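Local atomic coordinates of CRISPR system CMR subunit Cmr7 1 (Sulfolobus solfataricus, PDB entry 2X5Q), a protein that takes part in CRISPR-based antiviral defence as a possibly dimeric subunit of the crRNA-carrying CMR ribonucleoprotein complex. Residues I30-S35 with E66-L71; I36-N41 with I84-K89; V144-D149 with F186-I191. All blocks are in the same frame, centred on the assembly; numbering follows the deposited sequence.

From the N terminus the chain first lays down 30-35 and, directly after it, 36-41. Returning at 66-71 it closes contact 1, and at 84-89 contact 2, so these two loops cross, their segments alternating. Contact 1 joins two hairpin turns; contact 2 adds strand 88-92 to the edge of strand 35-38. Contact 3 opens only later: 144-149 leads into the helices, and 186-191 returns after 36 intervening residues, 33 of them helical. The centres of contacts 2 and 3 lie about 22 Å apart, on opposite sides of the chain's centre, yet I84 touches the ring of F186. A hydrogen bond between E66 OE1 and Y188 OH links contacts 1 and 3.

Contact 1 of 3, residues I30-S35 with E66-L71; sequences IGSSVS and ESTGEL
Two beta-hairpin turns meet here, the one between strands 27-29 and 35-38 and the one between strands 62-65 and 70-73, with G31 set against G69. The CA atoms of these glycines are 4.0 Å apart, a spacing that the absence of side chains on both permits; at the backbone angles of G69 (phi 92°) a CB would also be jammed against the carbonyl O of T68, which by itself calls for glycine. Backbone bonds fasten the turns. S32 N donates to S67 O at 2.9 Å, and its N-H points almost straight at the acceptor (178°). One residue further along each turn, S33 N reaches T68 O, also at 2.9 Å, arriving in the carbonyl plane on a lone pair. A water bridges the other end by donating to both I30 O and E66 O.

Side chains pack beside this backbone seam. CG2 of I30 lies 3.5 Å from G69 O. V34 crosses E70 obliquely, its CG2 3.6 Å from E70 CG, while the far end of the E70 chain runs past S33 CB. Outside the pair, I30 and V34 both rest on P123 of strand 117-123, S32 O accepts from K92 NZ, and the E66 carboxylate hydrogen-bonds to Y188 and S19. Within the second turn, T68 OG1 donates to E70 OE1 at 2.9 Å from above the carboxylate plane, 42° out of it.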
loop_
_atom_site.group_PDB
_atom_site.type_symbol
_atom_site.label_atom_id
_atom_site.label_comp_id
_atom_site.label_asym_id
_atom_site.label_seq_id
_atom_site.Cartn_x
_atom_site.Cartn_y
_atom_site.Cartn_z
ATOM N N ILE A 30 -9.685 -4.564 18.872
ATOM C CA ILE A 30 -9.861 -4.736 17.437
ATOM C C ILE A 30 -9.882 -6.218 17.101
ATOM O O ILE A 30 -10.675 -6.673 16.271
ATOM C CB ILE A 30 -8.756 -4.036 16.650
ATOM C CG1 ILE A 30 -8.696 -2.570 17.038
ATOM C CG2 ILE A 30 -9.023 -4.122 15.134
ATOM C CD1 ILE A 30 -7.627 -1.832 16.294
ATOM N N GLY A 31 -9.008 -6.974 17.753
ATOM C CA GLY A 31 -9.057 -8.418 17.694
ATOM C C GLY A 31 -8.199 -8.977 18.799
ATOM O O GLY A 31 -7.815 -8.248 19.720
ATOM N N SER A 32 -7.878 -10.263 18.704
ATOM C CA SER A 32 -7.134 -10.941 19.758
ATOM C C SER A 32 -5.774 -10.296 20.035
ATOM O O SER A 32 -5.307 -10.314 21.161
ATOM C CB SER A 32 -6.925 -12.416 19.396
ATOM O OG SER A 32 -6.187 -12.513 18.196
ATOM N N SER A 33 -5.153 -9.730 19.002
ATOM C CA SER A 33 -3.786 -9.236 19.091
ATOM C C SER A 33 -3.655 -7.702 19.116
ATOM O O SER A 33 -2.557 -7.183 19.383
ATOM C CB SER A 33 -2.980 -9.807 17.925
ATOM O OG SER A 33 -3.082 -11.220 17.925
ATOM N N VAL A 34 -4.760 -6.989 18.889
ATOM C CA VAL A 34 -4.739 -5.534 18.785
ATOM C C VAL A 34 -5.793 -4.865 19.693
ATOM O O VAL A 34 -6.998 -5.184 19.631
ATOM C CB VAL A 34 -4.942 -5.074 17.327
ATOM C CG1 VAL A 34 -4.807 -3.555 17.218
ATOM C CG2 VAL A 34 -3.945 -5.773 16.400
ATOM N N SER A 35 -5.310 -3.984 20.576
ATOM C CA SER A 35 -6.172 -3.133 21.393
ATOM C C SER A 35 -5.735 -1.674 21.278
ATOM O O SER A 35 -4.541 -1.357 21.328
ATOM C CB SER A 35 -6.159 -3.557 22.858
ATOM O OG SER A 35 -6.787 -4.807 23.011
ATOM N N GLU A 66 -9.244 -10.618 10.495
ATOM C CA GLU A 66 -10.320 -10.207 11.391
ATOM C C GLU A 66 -10.201 -10.734 12.820
ATOM O O GLU A 66 -10.530 -10.022 13.758
ATOM C CB GLU A 66 -11.703 -10.562 10.847
ATOM C CG GLU A 66 -12.767 -9.761 11.608
ATOM C CD GLU A 66 -14.119 -9.716 10.932
ATOM O OE1 GLU A 66 -14.169 -9.767 9.680
ATOM O OE2 GLU A 66 -15.128 -9.618 11.675
ATOM N N SER A 67 -9.742 -11.965 12.978
ATOM C CA SER A 67 -9.601 -12.542 14.305
ATOM C C SER A 67 -8.520 -11.864 15.145
ATOM O O SER A 67 -8.718 -11.682 16.339
ATOM C CB SER A 67 -9.325 -14.030 14.212
ATOM O OG SER A 67 -8.236 -14.248 13.344
ATOM N N THR A 68 -7.391 -11.495 14.535
ATOM C CA THR A 68 -6.293 -10.872 15.293
ATOM C C THR A 68 -6.429 -9.360 15.412
ATOM O O THR A 68 -5.967 -8.782 16.402
ATOM C CB THR A 68 -4.899 -11.178 14.701
ATOM O OG1 THR A 68 -4.794 -10.626 13.385
ATOM C CG2 THR A 68 -4.613 -12.688 14.686
ATOM N N GLY A 69 -7.046 -8.741 14.405
ATOM C CA GLY A 69 -7.245 -7.295 14.354
ATOM C C GLY A 69 -6.137 -6.551 13.625
ATOM O O GLY A 69 -6.138 -5.323 13.571
ATOM N N GLU A 70 -5.198 -7.310 13.050
ATOM C CA GLU A 70 -4.029 -6.766 12.374
ATOM C C GLU A 70 -4.306 -6.585 10.890
ATOM O O GLU A 70 -4.825 -7.485 10.225
ATOM C CB GLU A 70 -2.846 -7.714 12.533
ATOM C CG GLU A 70 -2.411 -7.911 13.992
ATOM C CD GLU A 70 -1.621 -9.178 14.206
ATOM O OE1 GLU A 70 -1.884 -10.204 13.523
ATOM O OE2 GLU A 70 -0.730 -9.157 15.069
ATOM N N LEU A 71 -3.941 -5.415 10.380
ATOM C CA LEU A 71 -3.984 -5.151 8.950
ATOM C C LEU A 71 -2.821 -5.841 8.232
ATOM O O LEU A 71 -1.699 -5.910 8.753
ATOM C CB LEU A 71 -3.890 -3.657 8.700
ATOM C CG LEU A 71 -4.991 -2.773 9.310
ATOM C CD1 LEU A 71 -4.502 -1.319 9.405
ATOM C CD2 LEU A 71 -6.234 -2.876 8.478
HETATM O O HOH W 1 -11.322 -7.268 13.747
#

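Contact 2 of 3, residues I36-N41 with I84-K89; sequences IEYNQN and ILISGK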
loop_
_atom_site.group_PDB
_atom_site.type_symbol
_atom_site.label_atom_id
_atom_site.label_comp_id
_atom_site.label_asym_id
_atom_site.label_seq_id
_atom_site.Cartn_x
_atom_site.Cartn_y
_atom_site.Cartn_z
ATOM N N ILE A 36 -6.730 -0.805 21.147
ATOM C CA ILE A 36 -6.540 0.623 20.952
ATOM C C ILE A 36 -7.147 1.374 22.143
ATOM O O ILE A 36 -8.170 0.969 22.679
ATOM C CB ILE A 36 -7.188 1.041 19.613
ATOM C CG1 ILE A 36 -6.276 0.608 18.460
ATOM C CG2 ILE A 36 -7.469 2.550 19.549
ATOM C CD1 ILE A 36 -6.839 0.900 17.076
ATOM N N GLU A 37 -6.468 2.420 22.593
ATOM C CA GLU A 37 -6.992 3.332 23.595
ATOM C C GLU A 37 -7.295 4.636 22.880
ATOM O O GLU A 37 -6.598 5.005 21.946
ATOM C CB GLU A 37 -5.951 3.568 24.685
ATOM C CG GLU A 37 -6.444 4.396 25.860
ATOM C CD GLU A 37 -5.350 4.739 26.860
ATOM O OE1 GLU A 37 -4.321 5.328 26.463
ATOM O OE2 GLU A 37 -5.543 4.449 28.056
ATOM N N TYR A 38 -8.344 5.325 23.285
ATOM C CA TYR A 38 -8.616 6.646 22.730
ATOM C C TYR A 38 -8.671 7.670 23.857
ATOM O O TYR A 38 -8.939 7.351 25.030
ATOM C CB TYR A 38 -9.892 6.648 21.902
ATOM C CG TYR A 38 -11.101 6.354 22.726
ATOM C CD1 TYR A 38 -11.768 7.380 23.381
ATOM C CD2 TYR A 38 -11.562 5.044 22.891
ATOM C CE1 TYR A 38 -12.855 7.125 24.164
ATOM C CE2 TYR A 38 -12.663 4.778 23.695
ATOM C CZ TYR A 38 -13.300 5.828 24.323
ATOM O OH TYR A 38 -14.383 5.617 25.118
ATOM N N ASN A 39 -8.377 8.906 23.490
ATOM C CA ASN A 39 -8.369 9.988 24.447
ATOM C C ASN A 39 -9.778 10.574 24.465
ATOM O O ASN A 39 -10.248 11.106 23.458
ATOM C CB ASN A 39 -7.306 11.011 24.053
ATOM C CG ASN A 39 -5.887 10.407 24.024
ATOM O OD1 ASN A 39 -5.459 9.748 24.977
ATOM N ND2 ASN A 39 -5.150 10.655 22.935
ATOM N N GLN A 40 -10.468 10.426 25.596
ATOM C CA GLN A 40 -11.864 10.856 25.711
ATOM C C GLN A 40 -12.016 12.352 25.412
ATOM O O GLN A 40 -13.024 12.777 24.867
ATOM C CB GLN A 40 -12.441 10.527 27.104
ATOM C CG GLN A 40 -13.964 10.624 27.197
ATOM C CD GLN A 40 -14.689 9.689 26.232
ATOM O OE1 GLN A 40 -14.640 8.466 26.384
ATOM N NE2 GLN A 40 -15.377 10.261 25.241
ATOM N N ASN A 41 -11.011 13.148 25.766
ATOM C CA ASN A 41 -11.032 14.572 25.468
ATOM C C ASN A 41 -10.046 14.966 24.375
ATOM O O ASN A 41 -9.674 16.131 24.285
ATOM C CB ASN A 41 -10.757 15.375 26.744
ATOM C CG ASN A 41 -11.743 15.054 27.850
ATOM O OD1 ASN A 41 -11.355 14.675 28.951
ATOM N ND2 ASN A 41 -13.023 15.189 27.555
ATOM N N ILE A 84 -11.886 4.803 11.279
ATOM C CA ILE A 84 -11.917 6.188 11.705
ATOM C C ILE A 84 -10.560 6.501 12.282
ATOM O O ILE A 84 -9.808 5.591 12.670
ATOM C CB ILE A 84 -13.049 6.479 12.712
ATOM C CG1 ILE A 84 -12.984 5.553 13.932
ATOM C CG2 ILE A 84 -14.415 6.385 12.010
ATOM C CD1 ILE A 84 -13.952 5.951 15.017
ATOM N N LEU A 85 -10.249 7.792 12.308
ATOM C CA LEU A 85 -9.041 8.275 12.907
ATOM C C LEU A 85 -9.439 9.052 14.144
ATOM O O LEU A 85 -10.234 10.006 14.072
ATOM C CB LEU A 85 -8.278 9.173 11.945
ATOM C CG LEU A 85 -7.578 8.489 10.776
ATOM C CD1 LEU A 85 -7.187 9.535 9.736
ATOM C CD2 LEU A 85 -6.350 7.667 11.246
ATOM N N ILE A 86 -8.898 8.635 15.282
ATOM C CA ILE A 86 -9.234 9.230 16.562
ATOM C C ILE A 86 -7.963 9.481 17.344
ATOM O O ILE A 86 -6.969 8.811 17.115
ATOM C CB ILE A 86 -10.183 8.325 17.367
ATOM C CG1 ILE A 86 -9.525 6.969 17.703
ATOM C CG2 ILE A 86 -11.513 8.124 16.578
ATOM C CD1 ILE A 86 -10.425 6.035 18.488
ATOM N N SER A 87 -7.998 10.456 18.253
ATOM C CA SER A 87 -6.870 10.696 19.149
ATOM C C SER A 87 -6.718 9.541 20.130
ATOM O O SER A 87 -7.636 9.217 20.899
ATOM C CB SER A 87 -7.011 12.014 19.907
ATOM O OG SER A 87 -6.023 12.089 20.907
ATOM N N GLY A 88 -5.539 8.938 20.112
ATOM C CA GLY A 88 -5.323 7.716 20.862
ATOM C C GLY A 88 -4.079 6.987 20.421
ATOM O O GLY A 88 -3.226 7.540 19.720
ATOM N N LYS A 89 -3.969 5.731 20.841
ATOM C CA LYS A 89 -2.784 4.952 20.543
ATOM C C LYS A 89 -3.047 3.451 20.591
ATOM O O LYS A 89 -3.962 2.992 21.255
ATOM C CB LYS A 89 -1.671 5.326 21.515
ATOM C CG LYS A 89 -1.942 4.978 22.962
ATOM C CD LYS A 89 -0.855 5.540 23.895
ATOM C CE LYS A 89 0.352 4.627 23.999
ATOM N NZ LYS A 89 1.315 5.077 25.077
#
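The hydroxyl oxygen of S87 is gripped by two groups: N39 ND2 donates to S87 OG at 2.6 Å along a nearly straight bond (175°), and E9 OE1 is its second partner. S87 OG lies in the N39 amide plane, which helps fix the turn of the amide. With its CG beside the backbone N (chi1 -61°) and anti to the carbonyl carbon, the N39 side chain leans over S87, while its backbone N donates to S87 O at 2.7 Å.

The same edge continues as antiparallel sheet. E37 and K89 form a hydrogen-bonded pair, E37 N to K89 O and K89 N to E37 O both measuring 2.9 Å. Y38 and G88 are the adjoining non-hydrogen-bonded pair; their CA atoms approach to 3.9 Å, close for such a pair and eased by the glycine. On the face bearing Y38, its CB meets I86 CD1 at 3.5 Å.

At S87 the chain turns a corner: strand 80-86 before it pairs with strand 11-15 in the larger mixed sheet, and strand 88-92 after it is an outermost strand, within this chain, of the four-stranded sheet, next to 35-38. Helix 148-162 touches Y38 through K161 and I162, and I86 through I162.

Contact 3 of 3, residues V144-D149 with F186-I191; sequences VSLDRD and FNYYSI
The Y188 ring has V144 over one face, and F186 O in its plane and L146 CD2 near it at the edge. This CH-pi contact lies at the end of the antiparallel pairing of strands 139-144 and 188-193, where V144 and Y188 form a hydrogen-bonded pair. V144 CB stands 3.9 Å from the Y188 ring centroid, 16° off the normal; V144 CG1 reaches toward the phenol end, 3.7 Å from Y188 CZ. Y188 CG sits between its backbone N and carbonyl carbon (chi1 61°), a torsion that swings the ring beneath V144. The Y188 hydroxyl has E66 OE1 and the backbone N of N18 as partners, pinning the far end of the ring.

In the backbone, V144 N donates to Y188 O at 2.6 Å, nearly along the C=O axis, and Y188 N returns a bond to V144 O at 2.8 Å. Beyond the pair both chains leave the sheet for the helices: 144-149 enters helix 148-162, whose N-cap is D147, and F186 directly follows helix 172-185. There L146 lies side by side with F186, pointing the same way, with L146 CD1 4.0 Å from F186 CB; V182 and E183 of helix 172-185 also touch L146. A water links the two segments, accepting from L146 N at 2.7 Å and lying 2.7 Å from N187 OD1.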
loop_
_atom_site.group_PDB
_atom_site.type_symbol
_atom_site.label_atom_id
_atom_site.label_comp_id
_atom_site.label_asym_id
_atom_site.label_seq_id
_atom_site.Cartn_x
_atom_site.Cartn_y
_atom_site.Cartn_z
ATOM N N VAL A 144 -16.338 -8.090 2.795
ATOM C CA VAL A 144 -17.243 -8.237 3.923
ATOM C C VAL A 144 -18.006 -6.939 4.138
ATOM O O VAL A 144 -17.447 -5.855 4.013
ATOM C CB VAL A 144 -16.476 -8.615 5.208
ATOM C CG1 VAL A 144 -17.461 -8.896 6.351
ATOM C CG2 VAL A 144 -15.583 -9.859 4.951
ATOM N N SER A 145 -19.302 -7.053 4.414
ATOM C CA SER A 145 -20.081 -5.895 4.856
ATOM C C SER A 145 -20.462 -6.099 6.317
ATOM O O SER A 145 -20.410 -7.211 6.837
ATOM C CB SER A 145 -21.315 -5.710 3.983
ATOM O OG SER A 145 -22.225 -6.763 4.204
ATOM N N LEU A 146 -20.818 -5.016 6.995
ATOM C CA LEU A 146 -21.207 -5.121 8.403
ATOM C C LEU A 146 -22.569 -5.802 8.528
ATOM O O LEU A 146 -23.525 -5.417 7.859
ATOM C CB LEU A 146 -21.262 -3.751 9.077
ATOM C CG LEU A 146 -19.953 -3.071 9.465
ATOM C CD1 LEU A 146 -20.247 -1.938 10.422
ATOM C CD2 LEU A 146 -18.948 -4.046 10.088
ATOM N N ASP A 147 -22.644 -6.817 9.389
ATOM C CA ASP A 147 -23.931 -7.347 9.819
ATOM C C ASP A 147 -24.714 -6.202 10.478
ATOM O O ASP A 147 -24.130 -5.343 11.155
ATOM C CB ASP A 147 -23.729 -8.538 10.765
ATOM C CG ASP A 147 -25.016 -8.991 11.428
ATOM O OD1 ASP A 147 -25.570 -10.046 11.042
ATOM O OD2 ASP A 147 -25.469 -8.292 12.352
ATOM N N ARG A 148 -26.021 -6.157 10.250
ATOM C CA ARG A 148 -26.810 -4.994 10.664
ATOM C C ARG A 148 -27.044 -4.913 12.167
ATOM O O ARG A 148 -27.166 -3.810 12.703
ATOM C CB ARG A 148 -28.132 -4.928 9.897
ATOM C CG ARG A 148 -27.939 -4.388 8.501
ATOM C CD ARG A 148 -29.208 -4.404 7.658
ATOM N NE ARG A 148 -28.859 -4.217 6.248
ATOM C CZ ARG A 148 -29.705 -3.892 5.273
ATOM N NH1 ARG A 148 -31.002 -3.702 5.519
ATOM N NH2 ARG A 148 -29.241 -3.763 4.030
ATOM N N ASP A 149 -27.108 -6.064 12.838
ATOM C CA ASP A 149 -27.126 -6.095 14.301
ATOM C C ASP A 149 -25.780 -5.594 14.840
ATOM O O ASP A 149 -25.757 -4.750 15.723
ATOM C CB ASP A 149 -27.398 -7.491 14.859
ATOM C CG ASP A 149 -28.769 -8.028 14.486
ATOM O OD1 ASP A 149 -29.780 -7.308 14.680
ATOM O OD2 ASP A 149 -28.829 -9.184 14.024
ATOM N N PHE A 186 -18.952 0.905 5.998
ATOM C CA PHE A 186 -17.843 0.086 6.494
ATOM C C PHE A 186 -17.831 -1.350 5.969
ATOM O O PHE A 186 -17.833 -2.320 6.731
ATOM C CB PHE A 186 -17.784 0.146 8.017
ATOM C CG PHE A 186 -17.346 1.479 8.519
ATOM C CD1 PHE A 186 -16.041 1.895 8.341
ATOM C CD2 PHE A 186 -18.248 2.352 9.103
ATOM C CE1 PHE A 186 -15.632 3.139 8.785
ATOM C CE2 PHE A 186 -17.833 3.589 9.546
ATOM C CZ PHE A 186 -16.531 3.980 9.385
ATOM N N ASN A 187 -17.805 -1.459 4.649
ATOM C CA ASN A 187 -17.399 -2.681 3.985
ATOM C C ASN A 187 -15.871 -2.757 4.020
ATOM O O ASN A 187 -15.186 -1.728 4.101
ATOM C CB ASN A 187 -17.863 -2.693 2.540
ATOM C CG ASN A 187 -19.320 -2.386 2.392
ATOM O OD1 ASN A 187 -20.145 -2.840 3.182
ATOM N ND2 ASN A 187 -19.661 -1.620 1.358
ATOM N N TYR A 188 -15.344 -3.971 3.968
ATOM C CA TYR A 188 -13.909 -4.193 4.055
ATOM C C TYR A 188 -13.536 -5.563 3.498
ATOM O O TYR A 188 -14.402 -6.401 3.201
ATOM C CB TYR A 188 -13.415 -4.048 5.504
ATOM C CG TYR A 188 -14.029 -5.037 6.494
ATOM C CD1 TYR A 188 -13.349 -6.179 6.877
ATOM C CD2 TYR A 188 -15.286 -4.821 7.039
ATOM C CE1 TYR A 188 -13.908 -7.097 7.784
ATOM C CE2 TYR A 188 -15.849 -5.716 7.952
ATOM C CZ TYR A 188 -15.153 -6.852 8.315
ATOM O OH TYR A 188 -15.707 -7.747 9.193
ATOM N N TYR A 189 -12.234 -5.761 3.315
ATOM C CA TYR A 189 -11.700 -7.031 2.839
ATOM C C TYR A 189 -10.965 -7.691 3.995
ATOM O O TYR A 189 -10.127 -7.065 4.648
ATOM C CB TYR A 189 -10.772 -6.817 1.640
ATOM C CG TYR A 189 -11.534 -6.558 0.366
ATOM C CD1 TYR A 189 -11.710 -7.561 -0.573
ATOM C CD2 TYR A 189 -12.104 -5.306 0.112
ATOM C CE1 TYR A 189 -12.428 -7.330 -1.741
ATOM C CE2 TYR A 189 -12.818 -5.071 -1.058
ATOM C CZ TYR A 189 -12.973 -6.084 -1.967
ATOM O OH TYR A 189 -13.681 -5.866 -3.101
ATOM N N SER A 190 -11.337 -8.927 4.298
ATOM C CA SER A 190 -10.636 -9.683 5.328
ATOM C C SER A 190 -9.872 -10.805 4.667
ATOM O O SER A 190 -10.294 -11.336 3.639
ATOM C CB SER A 190 -11.586 -10.226 6.393
ATOM O OG SER A 190 -12.277 -11.352 5.954
ATOM N N ILE A 191 -8.732 -11.139 5.252
ATOM C CA ILE A 191 -7.851 -12.153 4.711
ATOM C C ILE A 191 -7.806 -13.312 5.691
ATOM O O ILE A 191 -7.769 -13.107 6.907
ATOM C CB ILE A 191 -6.450 -11.570 4.405
ATOM C CG1 ILE A 191 -5.536 -12.622 3.775
ATOM C CG2 ILE A 191 -5.820 -10.935 5.648
ATOM C CD1 ILE A 191 -4.322 -12.007 3.088
HETATM O O HOH W 2 -21.214 -2.671 5.658
#